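C.Elegans p53 tumor suppressor-like transcription factor (Caenorhabditis elegans, PDB 1T4W) activates transcription by binding the p53 DNA consensus sequence, here through its zinc-containing DNA-binding domain, and promotes apoptosis after DNA damage and other stress. Local coordinates at residues S17-A22 and C37-Q42; I41-K46 and A131-I136; I60-Y65 and K151-A156; R104-E109 and F120-Y125. One frame throughout, in Å; residues are numbered along the deposited sequence.

Contact 1 of 4, residues S17-A22 and C37-Q42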
loop_
_atom_site.group_PDB
_atom_site.type_symbol
_atom_site.label_atom_id
_atom_site.label_comp_id
_atom_site.label_asym_id
_atom_site.label_seq_id
_atom_site.Cartn_x
_atom_site.Cartn_y
_atom_site.Cartn_z
ATOM N N SER A 17 2.715 13.706 13.187
ATOM C CA SER A 17 1.407 14.348 13.123
ATOM C C SER A 17 0.733 13.990 11.813
ATOM O O SER A 17 -0.488 13.978 11.726
ATOM C CB SER A 17 1.534 15.878 13.182
ATOM O OG SER A 17 2.008 16.311 14.444
ATOM N N ASP A 18 1.547 13.686 10.807
ATOM C CA ASP A 18 1.077 13.388 9.455
ATOM C C ASP A 18 0.641 11.983 9.111
ATOM O O ASP A 18 0.088 11.770 8.027
ATOM C CB ASP A 18 2.152 13.771 8.441
ATOM C CG ASP A 18 2.545 15.211 8.544
ATOM O OD1 ASP A 18 1.800 15.973 9.197
ATOM O OD2 ASP A 18 3.589 15.568 7.961
ATOM N N MET A 19 0.929 11.028 9.988
ATOM C CA MET A 19 0.569 9.631 9.730
ATOM C C MET A 19 0.639 8.827 11.004
ATOM O O MET A 19 1.313 9.214 11.952
ATOM C CB MET A 19 1.516 9.028 8.695
ATOM C CG MET A 19 2.989 9.232 9.056
ATOM S SD MET A 19 4.097 8.903 7.666
ATOM C CE MET A 19 3.741 10.354 6.620
ATOM N N ALA A 20 -0.029 7.680 10.997
ATOM C CA ALA A 20 -0.090 6.803 12.155
ATOM C C ALA A 20 -0.437 5.402 11.664
ATOM O O ALA A 20 -1.160 5.233 10.677
ATOM C CB ALA A 20 -1.159 7.295 13.111
ATOM N N PHE A 21 0.065 4.404 12.377
ATOM C CA PHE A 21 -0.138 3.007 12.020
ATOM C C PHE A 21 -0.605 2.237 13.233
ATOM O O PHE A 21 -0.227 2.556 14.356
ATOM C CB PHE A 21 1.188 2.431 11.499
ATOM C CG PHE A 21 1.130 0.970 11.149
ATOM C CD1 PHE A 21 1.046 0.000 12.150
ATOM C CD2 PHE A 21 1.130 0.562 9.819
ATOM C CE1 PHE A 21 0.959 -1.353 11.826
ATOM C CE2 PHE A 21 1.044 -0.787 9.485
ATOM C CZ PHE A 21 0.957 -1.744 10.490
ATOM N N ALA A 22 -1.441 1.230 13.017
ATOM C CA ALA A 22 -1.899 0.418 14.132
ATOM C C ALA A 22 -2.311 -0.952 13.615
ATOM O O ALA A 22 -2.445 -1.171 12.402
ATOM C CB ALA A 22 -3.083 1.086 14.860
ATOM N N CYS A 37 2.194 13.441 1.808
ATOM C CA CYS A 37 3.238 13.162 2.802
ATOM C C CYS A 37 3.909 11.828 2.514
ATOM O O CYS A 37 3.242 10.858 2.134
ATOM C CB CYS A 37 2.657 13.147 4.232
ATOM S SG CYS A 37 2.027 14.781 4.764
ATOM N N LEU A 38 5.225 11.792 2.701
ATOM C CA LEU A 38 6.023 10.591 2.454
ATOM C C LEU A 38 5.844 9.571 3.556
ATOM O O LEU A 38 6.207 9.818 4.705
ATOM C CB LEU A 38 7.507 10.952 2.327
ATOM C CG LEU A 38 7.798 11.868 1.129
ATOM C CD1 LEU A 38 9.214 12.427 1.229
ATOM C CD2 LEU A 38 7.600 11.093 -0.159
ATOM N N VAL A 39 5.247 8.436 3.215
ATOM C CA VAL A 39 5.048 7.383 4.198
ATOM C C VAL A 39 6.156 6.349 3.958
ATOM O O VAL A 39 6.254 5.768 2.883
ATOM C CB VAL A 39 3.683 6.687 4.046
ATOM C CG1 VAL A 39 3.524 5.639 5.133
ATOM C CG2 VAL A 39 2.550 7.706 4.105
ATOM N N PRO A 40 7.002 6.117 4.969
ATOM C CA PRO A 40 8.115 5.159 4.892
ATOM C C PRO A 40 7.648 3.706 5.032
ATOM O O PRO A 40 7.203 3.281 6.092
ATOM C CB PRO A 40 9.033 5.602 6.037
ATOM C CG PRO A 40 8.045 6.098 7.078
ATOM C CD PRO A 40 6.994 6.848 6.259
ATOM N N ILE A 41 7.740 2.963 3.940
ATOM C CA ILE A 41 7.318 1.563 3.913
ATOM C C ILE A 41 8.525 0.617 3.882
ATOM O O ILE A 41 9.573 0.921 3.290
ATOM C CB ILE A 41 6.480 1.228 2.639
ATOM C CG1 ILE A 41 5.234 2.125 2.547
ATOM C CG2 ILE A 41 6.116 -0.293 2.620
ATOM C CD1 ILE A 41 4.209 1.926 3.689
ATOM N N GLN A 42 8.375 -0.520 4.539
ATOM C CA GLN A 42 9.419 -1.539 4.497
ATOM C C GLN A 42 8.733 -2.856 4.176
ATOM O O GLN A 42 7.845 -3.276 4.911
ATOM C CB GLN A 42 10.119 -1.684 5.846
ATOM C CG GLN A 42 10.836 -0.426 6.300
ATOM C CD GLN A 42 11.894 -0.730 7.339
ATOM O OE1 GLN A 42 11.625 -1.406 8.336
ATOM N NE2 GLN A 42 13.108 -0.236 7.108
#
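M19 reaches across to four consecutive residues, C37 to P40, and accounts for 81 of the 203 Å² buried between 17-22 and 37-42. The tight part is its thioether. M19 CE lies 3.2 Å from L38 O, a short approach for a methyl carbon to a carbonyl oxygen, and the same methyl rests on V39 CG2 at 3.8 Å. M19 SD lies against the proline ring, 3.8 Å from P40 CD, and is also close to L38 O. The bend at the last torsion (chi3 72°) carries CE to C37 CB, L38 O and V39 CG2. The looser part lies at D18 and C37, both partly exposed. There D18 OD2 stands 3.6 Å from C37 SG, while D18 OD1 has a long, weak ion pair with K34. L38, exposed, has its CB directed away from segment 17-22 and packs on R104 and N105. Backbone spacing shows that this is face packing and not strand pairing, since M19 CA and V39 CA are 7.5 Å apart and the segments share no hydrogen bond. Strand 19-23 is the outer strand of the seven-stranded sheet and 39-46 belongs to the four-stranded sheet, so M19 bridges the two layers of the p53-type beta sandwich. T33 of strand 29-33 packs against both M19 and V39, V8 of strand 3-8 touches V39, and helix 181-194 lies against A20 and A22.

Contact 2 of 4, residues I41-K46 and A131-I136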
loop_
_atom_site.group_PDB
_atom_site.type_symbol
_atom_site.label_atom_id
_atom_site.label_comp_id
_atom_site.label_asym_id
_atom_site.label_seq_id
_atom_site.Cartn_x
_atom_site.Cartn_y
_atom_site.Cartn_z
ATOM N N ILE A 41 7.740 2.963 3.940
ATOM C CA ILE A 41 7.318 1.563 3.913
ATOM C C ILE A 41 8.525 0.617 3.882
ATOM O O ILE A 41 9.573 0.921 3.290
ATOM C CB ILE A 41 6.480 1.228 2.639
ATOM C CG1 ILE A 41 5.234 2.125 2.547
ATOM C CG2 ILE A 41 6.116 -0.293 2.620
ATOM C CD1 ILE A 41 4.209 1.926 3.689
ATOM N N GLN A 42 8.375 -0.520 4.539
ATOM C CA GLN A 42 9.419 -1.539 4.497
ATOM C C GLN A 42 8.733 -2.856 4.176
ATOM O O GLN A 42 7.845 -3.276 4.911
ATOM C CB GLN A 42 10.119 -1.684 5.846
ATOM C CG GLN A 42 10.836 -0.426 6.300
ATOM C CD GLN A 42 11.894 -0.730 7.339
ATOM O OE1 GLN A 42 11.625 -1.406 8.336
ATOM N NE2 GLN A 42 13.108 -0.236 7.108
ATOM N N VAL A 43 9.113 -3.485 3.070
ATOM C CA VAL A 43 8.538 -4.784 2.712
ATOM C C VAL A 43 9.621 -5.841 2.991
ATOM O O VAL A 43 10.743 -5.715 2.519
ATOM C CB VAL A 43 8.127 -4.843 1.216
ATOM C CG1 VAL A 43 7.587 -6.259 0.869
ATOM C CG2 VAL A 43 7.043 -3.769 0.924
ATOM N N LYS A 44 9.288 -6.869 3.766
ATOM C CA LYS A 44 10.269 -7.896 4.093
ATOM C C LYS A 44 9.727 -9.275 3.759
ATOM O O LYS A 44 8.510 -9.496 3.767
ATOM C CB LYS A 44 10.623 -7.833 5.592
ATOM C CG LYS A 44 11.364 -6.557 6.021
ATOM C CD LYS A 44 11.499 -6.513 7.540
ATOM C CE LYS A 44 12.374 -5.343 8.018
ATOM N NZ LYS A 44 12.561 -5.367 9.512
ATOM N N TRP A 45 10.623 -10.204 3.451
ATOM C CA TRP A 45 10.189 -11.561 3.158
ATOM C C TRP A 45 11.279 -12.597 3.393
ATOM O O TRP A 45 12.456 -12.266 3.499
ATOM C CB TRP A 45 9.684 -11.679 1.705
ATOM C CG TRP A 45 10.686 -11.297 0.635
ATOM C CD1 TRP A 45 11.598 -12.121 0.022
ATOM C CD2 TRP A 45 10.916 -9.984 0.103
ATOM N NE1 TRP A 45 12.381 -11.402 -0.852
ATOM C CE2 TRP A 45 11.988 -10.088 -0.821
ATOM C CE3 TRP A 45 10.323 -8.729 0.322
ATOM C CZ2 TRP A 45 12.482 -8.984 -1.529
ATOM C CZ3 TRP A 45 10.810 -7.625 -0.378
ATOM C CH2 TRP A 45 11.885 -7.761 -1.298
ATOM N N LYS A 46 10.849 -13.850 3.499
ATOM C CA LYS A 46 11.740 -14.984 3.636
ATOM C C LYS A 46 11.306 -15.965 2.540
ATOM O O LYS A 46 10.122 -16.288 2.405
ATOM C CB LYS A 46 11.615 -15.656 4.993
ATOM C CG LYS A 46 12.627 -16.784 5.143
ATOM C CD LYS A 46 11.961 -18.038 5.662
ATOM C CE LYS A 46 12.856 -19.259 5.477
ATOM N NZ LYS A 46 12.184 -20.495 5.974
ATOM N N ALA A 131 12.552 -4.481 0.851
ATOM C CA ALA A 131 12.447 -3.379 -0.075
ATOM C C ALA A 131 11.979 -2.202 0.749
ATOM O O ALA A 131 10.975 -2.296 1.459
ATOM C CB ALA A 131 11.442 -3.680 -1.182
ATOM N N ASN A 132 12.713 -1.105 0.644
ATOM C CA ASN A 132 12.389 0.131 1.337
ATOM C C ASN A 132 12.057 1.221 0.337
ATOM O O ASN A 132 12.663 1.310 -0.740
ATOM C CB ASN A 132 13.573 0.586 2.191
ATOM C CG ASN A 132 13.930 -0.423 3.254
ATOM O OD1 ASN A 132 13.054 -0.995 3.894
ATOM N ND2 ASN A 132 15.223 -0.642 3.458
ATOM N N PHE A 133 11.076 2.042 0.684
ATOM C CA PHE A 133 10.689 3.165 -0.167
ATOM C C PHE A 133 9.602 3.965 0.528
ATOM O O PHE A 133 8.967 3.490 1.479
ATOM C CB PHE A 133 10.161 2.670 -1.532
ATOM C CG PHE A 133 8.998 1.703 -1.426
ATOM C CD1 PHE A 133 7.679 2.168 -1.353
ATOM C CD2 PHE A 133 9.225 0.335 -1.350
ATOM C CE1 PHE A 133 6.596 1.277 -1.199
ATOM C CE2 PHE A 133 8.148 -0.573 -1.193
ATOM C CZ PHE A 133 6.826 -0.092 -1.117
ATOM N N ASP A 134 9.407 5.189 0.066
ATOM C CA ASP A 134 8.326 5.984 0.600
ATOM C C ASP A 134 7.207 5.925 -0.398
ATOM O O ASP A 134 7.450 5.846 -1.601
ATOM C CB ASP A 134 8.700 7.443 0.747
ATOM C CG ASP A 134 9.715 7.664 1.820
ATOM O OD1 ASP A 134 9.592 7.013 2.877
ATOM O OD2 ASP A 134 10.619 8.490 1.598
ATOM N N ILE A 135 5.982 5.920 0.096
ATOM C CA ILE A 135 4.849 6.004 -0.803
ATOM C C ILE A 135 4.176 7.333 -0.456
ATOM O O ILE A 135 4.180 7.756 0.708
ATOM C CB ILE A 135 3.862 4.844 -0.614
ATOM C CG1 ILE A 135 2.692 5.011 -1.583
ATOM C CG2 ILE A 135 3.400 4.789 0.824
ATOM C CD1 ILE A 135 1.859 3.741 -1.780
ATOM N N ILE A 136 3.631 8.019 -1.457
ATOM C CA ILE A 136 2.967 9.289 -1.191
ATOM C C ILE A 136 1.640 9.315 -1.959
ATOM O O ILE A 136 1.591 8.939 -3.132
ATOM C CB ILE A 136 3.906 10.486 -1.566
ATOM C CG1 ILE A 136 3.206 11.809 -1.259
ATOM C CG2 ILE A 136 4.281 10.442 -3.062
ATOM C CD1 ILE A 136 4.070 13.019 -1.562
#
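I41 and F133 form one hydrogen-bonded pair of this antiparallel contact, V43 and A131 the next, and each pair is joined by two backbone bonds. V43 N to A131 O is the straightest, 2.7 Å long with 178° at the hydrogen. On the face carrying these residues, I41 CB sits over the F133 ring, 4.2 Å from its centroid, a CH-pi contact offset toward the rim. The ring is folded back across the neighbouring strand because F133 CG lies between its own N and carbonyl carbon (chi1 56°). I41 CG1 continues onto I135 CG2 at 3.7 Å, and W45 CZ3 closes the other end against A131 CB at 4.1 Å. On the opposite face Q42 and N132 run side by side, their amide planes 20° apart, with N132 OD1 held by Q130. Further out, E107 binds N132 N. The pair is the centre of the four-stranded sheet of the sandwich, between strands 3-8 and 101-104, with L58 and I60 of strand 57-65 packing from the other layer.

Contact 3 of 4, residues I60-Y65 and K151-A156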
loop_
_atom_site.group_PDB
_atom_site.type_symbol
_atom_site.label_atom_id
_atom_site.label_comp_id
_atom_site.label_asym_id
_atom_site.label_seq_id
_atom_site.Cartn_x
_atom_site.Cartn_y
_atom_site.Cartn_z
ATOM N N ILE A 60 3.527 -3.175 -6.595
ATOM C CA ILE A 60 2.841 -2.385 -5.575
ATOM C C ILE A 60 1.556 -1.804 -6.182
ATOM O O ILE A 60 1.603 -1.127 -7.203
ATOM C CB ILE A 60 3.722 -1.213 -5.100
ATOM C CG1 ILE A 60 5.062 -1.745 -4.581
ATOM C CG2 ILE A 60 2.987 -0.425 -4.002
ATOM C CD1 ILE A 60 6.162 -0.697 -4.569
ATOM N N ARG A 61 0.427 -2.080 -5.544
ATOM C CA ARG A 61 -0.870 -1.606 -6.006
ATOM C C ARG A 61 -1.630 -0.906 -4.889
ATOM O O ARG A 61 -1.373 -1.122 -3.700
ATOM C CB ARG A 61 -1.732 -2.777 -6.493
ATOM C CG ARG A 61 -1.257 -3.480 -7.785
ATOM C CD ARG A 61 -2.428 -4.345 -8.337
ATOM N NE ARG A 61 -3.510 -3.487 -8.811
ATOM C CZ ARG A 61 -4.754 -3.883 -9.049
ATOM N NH1 ARG A 61 -5.645 -3.000 -9.485
ATOM N NH2 ARG A 61 -5.116 -5.148 -8.839
ATOM N N PHE A 62 -2.576 -0.066 -5.283
ATOM C CA PHE A 62 -3.396 0.626 -4.317
ATOM C C PHE A 62 -4.814 0.504 -4.869
ATOM O O PHE A 62 -5.202 1.167 -5.849
ATOM C CB PHE A 62 -2.941 2.077 -4.145
ATOM C CG PHE A 62 -3.610 2.781 -2.986
ATOM C CD1 PHE A 62 -3.506 2.259 -1.689
ATOM C CD2 PHE A 62 -4.344 3.956 -3.191
ATOM C CE1 PHE A 62 -4.117 2.886 -0.604
ATOM C CE2 PHE A 62 -4.969 4.608 -2.116
ATOM C CZ PHE A 62 -4.857 4.075 -0.814
ATOM N N VAL A 63 -5.574 -0.374 -4.223
ATOM C CA VAL A 63 -6.926 -0.714 -4.650
ATOM C C VAL A 63 -8.018 -0.483 -3.609
ATOM O O VAL A 63 -7.742 -0.185 -2.437
ATOM C CB VAL A 63 -6.978 -2.215 -5.056
ATOM C CG1 VAL A 63 -5.799 -2.535 -5.971
ATOM C CG2 VAL A 63 -6.943 -3.125 -3.804
ATOM N N LYS A 64 -9.264 -0.628 -4.049
ATOM C CA LYS A 64 -10.409 -0.474 -3.158
ATOM C C LYS A 64 -11.234 -1.748 -3.190
ATOM O O LYS A 64 -11.231 -2.471 -4.182
ATOM C CB LYS A 64 -11.277 0.727 -3.566
ATOM C CG LYS A 64 -11.997 0.595 -4.891
ATOM C CD LYS A 64 -12.628 1.931 -5.271
ATOM C CE LYS A 64 -13.333 1.876 -6.615
ATOM N NZ LYS A 64 -12.423 1.472 -7.718
ATOM N N TYR A 65 -11.936 -2.022 -2.100
ATOM C CA TYR A 65 -12.746 -3.216 -2.019
ATOM C C TYR A 65 -13.842 -2.972 -0.993
ATOM O O TYR A 65 -13.828 -1.967 -0.282
ATOM C CB TYR A 65 -11.870 -4.407 -1.604
ATOM C CG TYR A 65 -11.369 -4.390 -0.168
ATOM C CD1 TYR A 65 -12.194 -4.787 0.893
ATOM C CD2 TYR A 65 -10.077 -3.958 0.135
ATOM C CE1 TYR A 65 -11.744 -4.749 2.228
ATOM C CE2 TYR A 65 -9.614 -3.913 1.458
ATOM C CZ TYR A 65 -10.450 -4.310 2.502
ATOM O OH TYR A 65 -9.993 -4.262 3.813
ATOM N N LYS A 151 -16.002 2.398 0.450
ATOM C CA LYS A 151 -15.165 1.251 0.152
ATOM C C LYS A 151 -13.884 1.397 0.975
ATOM O O LYS A 151 -13.584 2.466 1.497
ATOM C CB LYS A 151 -14.857 1.205 -1.344
ATOM C CG LYS A 151 -16.116 1.065 -2.194
ATOM C CD LYS A 151 -15.808 0.980 -3.673
ATOM C CE LYS A 151 -17.089 0.907 -4.490
ATOM N NZ LYS A 151 -16.814 0.960 -5.956
ATOM N N THR A 152 -13.142 0.314 1.116
ATOM C CA THR A 152 -11.907 0.344 1.874
ATOM C C THR A 152 -10.727 0.395 0.899
ATOM O O THR A 152 -10.691 -0.363 -0.076
ATOM C CB THR A 152 -11.812 -0.910 2.740
ATOM O OG1 THR A 152 -12.986 -0.995 3.549
ATOM C CG2 THR A 152 -10.576 -0.874 3.642
ATOM N N MET A 153 -9.784 1.305 1.133
ATOM C CA MET A 153 -8.600 1.395 0.266
ATOM C C MET A 153 -7.564 0.455 0.868
ATOM O O MET A 153 -7.444 0.377 2.088
ATOM C CB MET A 153 -8.066 2.814 0.219
ATOM C CG MET A 153 -9.059 3.790 -0.345
ATOM S SD MET A 153 -8.322 5.415 -0.486
ATOM C CE MET A 153 -9.676 6.333 -1.188
ATOM N N CYS A 154 -6.810 -0.220 0.005
ATOM C CA CYS A 154 -5.839 -1.234 0.411
ATOM C C CYS A 154 -4.494 -1.152 -0.333
ATOM O O CYS A 154 -4.470 -1.067 -1.568
ATOM C CB CYS A 154 -6.469 -2.608 0.159
ATOM S SG CYS A 154 -5.410 -4.011 0.561
ATOM N N LEU A 155 -3.388 -1.145 0.411
ATOM C CA LEU A 155 -2.048 -1.090 -0.200
ATOM C C LEU A 155 -1.557 -2.535 -0.214
ATOM O O LEU A 155 -1.336 -3.135 0.856
ATOM C CB LEU A 155 -1.081 -0.238 0.645
ATOM C CG LEU A 155 0.357 -0.163 0.085
ATOM C CD1 LEU A 155 0.302 0.464 -1.309
ATOM C CD2 LEU A 155 1.266 0.669 1.003
ATOM N N ALA A 156 -1.397 -3.089 -1.413
ATOM C CA ALA A 156 -0.975 -4.485 -1.575
ATOM C C ALA A 156 0.314 -4.630 -2.371
ATOM O O ALA A 156 0.540 -3.886 -3.333
ATOM C CB ALA A 156 -2.101 -5.298 -2.282
#
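The side chains of two lysines, K64 and K151, cross at an angle, K64 CD lying 3.7 Å from K151 CD. Their like charges are close, with K64 NZ 4.8 Å from K151 NZ. Partners elsewhere probably ease the repulsion, since K64 NZ is bonded to the carbonyl oxygen of D81 and K151 NZ has a long, weak ion pair with D148. Next along, Y65 turns its ring back over the partner strand, with CG between backbone N and carbonyl carbon (chi1 70°). T152 CB sits over one face, 3.9 Å from the Y65 centroid, and C154 CB meets the ring edge in plane, 3.6 Å from Y65 CE2. Y65 OH is bonded to the backbone oxygen of K173, so an alanine here would probably leave that oxygen without its donor and T152 and C154 without their aromatic cover. Six backbone bonds join the segments in antiparallel register, from R61 with A156 to Y65 with T152. They pair strands 57-65 and 152-160 within the seven-stranded sheet of the p53-type beta sandwich. On the face of F62 and M153, F62 CZ rests on M153 CB at 3.6 Å, and M153 SD makes an oblique Met-aromatic contact 4.8 Å from the F62 centroid. The M153 side chain is about 9 Å from the bound zinc ion. On the Y65 face, V63 CG1 lies over the centre of the R61 guanidinium, which forms a salt bridge with D81.

Contact 4 of 4, residues R104-E109 and F120-Y125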
loop_
_atom_site.group_PDB
_atom_site.type_symbol
_atom_site.label_atom_id
_atom_site.label_comp_id
_atom_site.label_asym_id
_atom_site.label_seq_id
_atom_site.Cartn_x
_atom_site.Cartn_y
_atom_site.Cartn_z
ATOM N N ARG A 104 8.738 7.103 -3.898
ATOM C CA ARG A 104 9.900 7.982 -3.818
ATOM C C ARG A 104 10.951 7.384 -2.885
ATOM O O ARG A 104 10.647 6.532 -2.030
ATOM C CB ARG A 104 9.485 9.368 -3.299
ATOM C CG ARG A 104 8.402 10.071 -4.131
ATOM C CD ARG A 104 8.916 10.494 -5.507
ATOM N NE ARG A 104 9.964 11.514 -5.417
ATOM C CZ ARG A 104 9.739 12.819 -5.282
ATOM N NH1 ARG A 104 8.499 13.284 -5.220
ATOM N NH2 ARG A 104 10.758 13.664 -5.209
ATOM N N ASN A 105 12.181 7.857 -3.041
ATOM C CA ASN A 105 13.304 7.390 -2.238
ATOM C C ASN A 105 13.332 5.876 -2.214
ATOM O O ASN A 105 13.536 5.265 -1.169
ATOM C CB ASN A 105 13.202 7.941 -0.810
ATOM C CG ASN A 105 13.219 9.453 -0.788
ATOM O OD1 ASN A 105 14.132 10.074 -1.332
ATOM N ND2 ASN A 105 12.207 10.057 -0.175
ATOM N N SER A 106 13.138 5.273 -3.381
ATOM C CA SER A 106 13.144 3.826 -3.477
ATOM C C SER A 106 14.566 3.356 -3.601
ATOM O O SER A 106 15.321 3.838 -4.474
ATOM C CB SER A 106 12.368 3.364 -4.723
ATOM O OG SER A 106 12.417 1.950 -4.834
ATOM N N GLU A 107 14.935 2.414 -2.739
ATOM C CA GLU A 107 16.279 1.863 -2.774
ATOM C C GLU A 107 16.391 1.011 -4.047
ATOM O O GLU A 107 17.463 0.881 -4.617
ATOM C CB GLU A 107 16.549 0.998 -1.533
ATOM C CG GLU A 107 15.682 -0.251 -1.476
ATOM C CD GLU A 107 16.184 -1.285 -0.476
ATOM O OE1 GLU A 107 17.404 -1.563 -0.455
ATOM O OE2 GLU A 107 15.358 -1.832 0.279
ATOM N N HIS A 108 15.268 0.451 -4.495
ATOM C CA HIS A 108 15.242 -0.376 -5.693
ATOM C C HIS A 108 14.818 0.352 -6.954
ATOM O O HIS A 108 14.031 1.307 -6.909
ATOM C CB HIS A 108 14.312 -1.574 -5.478
ATOM C CG HIS A 108 14.830 -2.555 -4.475
ATOM N ND1 HIS A 108 16.010 -3.238 -4.655
ATOM C CD2 HIS A 108 14.325 -2.980 -3.292
ATOM C CE1 HIS A 108 16.209 -4.047 -3.629
ATOM N NE2 HIS A 108 15.199 -3.909 -2.789
ATOM N N GLU A 109 15.347 -0.101 -8.085
ATOM C CA GLU A 109 14.975 0.474 -9.369
ATOM C C GLU A 109 13.515 0.077 -9.552
ATOM O O GLU A 109 13.115 -0.995 -9.100
ATOM C CB GLU A 109 15.809 -0.161 -10.490
ATOM C CG GLU A 109 15.259 0.079 -11.887
ATOM C CD GLU A 109 16.026 -0.692 -12.961
ATOM O OE1 GLU A 109 16.987 -1.426 -12.629
ATOM O OE2 GLU A 109 15.658 -0.564 -14.139
ATOM N N PHE A 120 3.425 -0.204 -9.540
ATOM C CA PHE A 120 4.830 0.166 -9.583
ATOM C C PHE A 120 5.539 -1.163 -9.375
ATOM O O PHE A 120 5.214 -1.914 -8.446
ATOM C CB PHE A 120 5.209 1.144 -8.467
ATOM C CG PHE A 120 4.843 2.582 -8.769
ATOM C CD1 PHE A 120 3.558 3.062 -8.518
ATOM C CD2 PHE A 120 5.769 3.433 -9.353
ATOM C CE1 PHE A 120 3.201 4.380 -8.858
ATOM C CE2 PHE A 120 5.425 4.751 -9.699
ATOM C CZ PHE A 120 4.134 5.218 -9.450
ATOM N N THR A 121 6.467 -1.479 -10.267
ATOM C CA THR A 121 7.232 -2.713 -10.163
ATOM C C THR A 121 8.672 -2.442 -9.807
ATOM O O THR A 121 9.413 -1.777 -10.555
ATOM C CB THR A 121 7.201 -3.522 -11.474
ATOM O OG1 THR A 121 5.848 -3.875 -11.782
ATOM C CG2 THR A 121 8.023 -4.812 -11.331
ATOM N N LEU A 122 9.084 -2.969 -8.667
ATOM C CA LEU A 122 10.453 -2.798 -8.226
ATOM C C LEU A 122 11.281 -3.917 -8.828
ATOM O O LEU A 122 10.911 -5.087 -8.713
ATOM C CB LEU A 122 10.554 -2.902 -6.702
ATOM C CG LEU A 122 9.715 -1.957 -5.857
ATOM C CD1 LEU A 122 10.158 -2.081 -4.391
ATOM C CD2 LEU A 122 9.881 -0.548 -6.343
ATOM N N ILE A 123 12.391 -3.565 -9.469
ATOM C CA ILE A 123 13.268 -4.579 -10.050
ATOM C C ILE A 123 14.346 -4.842 -9.033
ATOM O O ILE A 123 15.094 -3.939 -8.656
ATOM C CB ILE A 123 13.927 -4.115 -11.369
ATOM C CG1 ILE A 123 12.884 -4.047 -12.487
ATOM C CG2 ILE A 123 15.012 -5.088 -11.771
ATOM C CD1 ILE A 123 11.897 -2.893 -12.368
ATOM N N MET A 124 14.421 -6.080 -8.572
ATOM C CA MET A 124 15.413 -6.415 -7.579
ATOM C C MET A 124 16.484 -7.366 -8.062
ATOM O O MET A 124 16.698 -7.507 -9.261
ATOM C CB MET A 124 14.701 -6.943 -6.360
ATOM C CG MET A 124 13.711 -5.865 -5.905
ATOM S SD MET A 124 12.912 -6.228 -4.387
ATOM C CE MET A 124 12.052 -7.731 -4.865
ATOM N N TYR A 125 17.162 -8.020 -7.134
ATOM C CA TYR A 125 18.236 -8.916 -7.518
ATOM C C TYR A 125 18.173 -10.155 -6.655
ATOM O O TYR A 125 17.610 -10.125 -5.553
ATOM C CB TYR A 125 19.569 -8.198 -7.319
ATOM C CG TYR A 125 19.654 -7.579 -5.947
ATOM C CD1 TYR A 125 20.038 -8.337 -4.837
ATOM C CD2 TYR A 125 19.286 -6.251 -5.740
ATOM C CE1 TYR A 125 20.051 -7.785 -3.554
ATOM C CE2 TYR A 125 19.293 -5.688 -4.461
ATOM C CZ TYR A 125 19.675 -6.459 -3.377
ATOM O OH TYR A 125 19.675 -5.903 -2.121
HETATM O O HOH W 1 17.176 -5.070 -0.503
HETATM O O HOH W 2 17.062 -2.344 -8.036
#
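L122 meets the loop first, its CD2 lying 3.9 Å from S106 OG. That hydroxyl is itself fixed, donating to a lone pair of H108 O in the carbonyl plane at 2.7 Å. I123 follows with the one direct backbone bond between the segments, I123 N to E109 O at 2.7 Å, the donor tilted 29° from the carbonyl plane. A water bridges the other polar pair, accepting from E109 N and donating to I123 O. M124 then lies over the H108 ring, its CG 3.7 Å from the centroid and 7° off the normal, with M124 SD 3.6 Å from H108 NE2. E107 CG lies near the rim of the opposite face, so the imidazole sits between the M124 thioether and a methylene. Y125 comes last and reaches the ring at its edge, Y125 CE2 lying in the imidazole plane 3.6 Å from H108 CE1; the ring planes incline at 52°. H108 NE2 is bonded to Q130 O and also, weakly, to a water that Y125 OH contacts. With a valine in place of H108, the Q130 carbonyl is likely to lose its donor and M124 its flat partner. The loop 104-109 leads from strand 101-104 of one sheet to edge strand 109-113 of the other, and L122, on the adjoining strand 119-123, packs between L58 and I60 of strand 57-65 and A131 and F133 of strand 130-137.

How the contacts relate
The four contacts sample both layers of one beta sandwich. Contact 2 lies within the four-stranded sheet and contact 3 within the seven-stranded one, their centres about 16 Å apart, and they meet in the interior where F133 CZ packs on I60 CD1 at 3.6 Å. Contacts 1 and 4 join the layers at different places, centres about 19 Å apart. Contact 1 comes first along the chain and shares I41 and Q42 with contact 2; the segments of contacts 2 and 3 alternate, and contact 4 falls between the segments of each. Residues distant in sequence thus build one continuous core for the DNA-binding domain, with contact 3 nearest the zinc site.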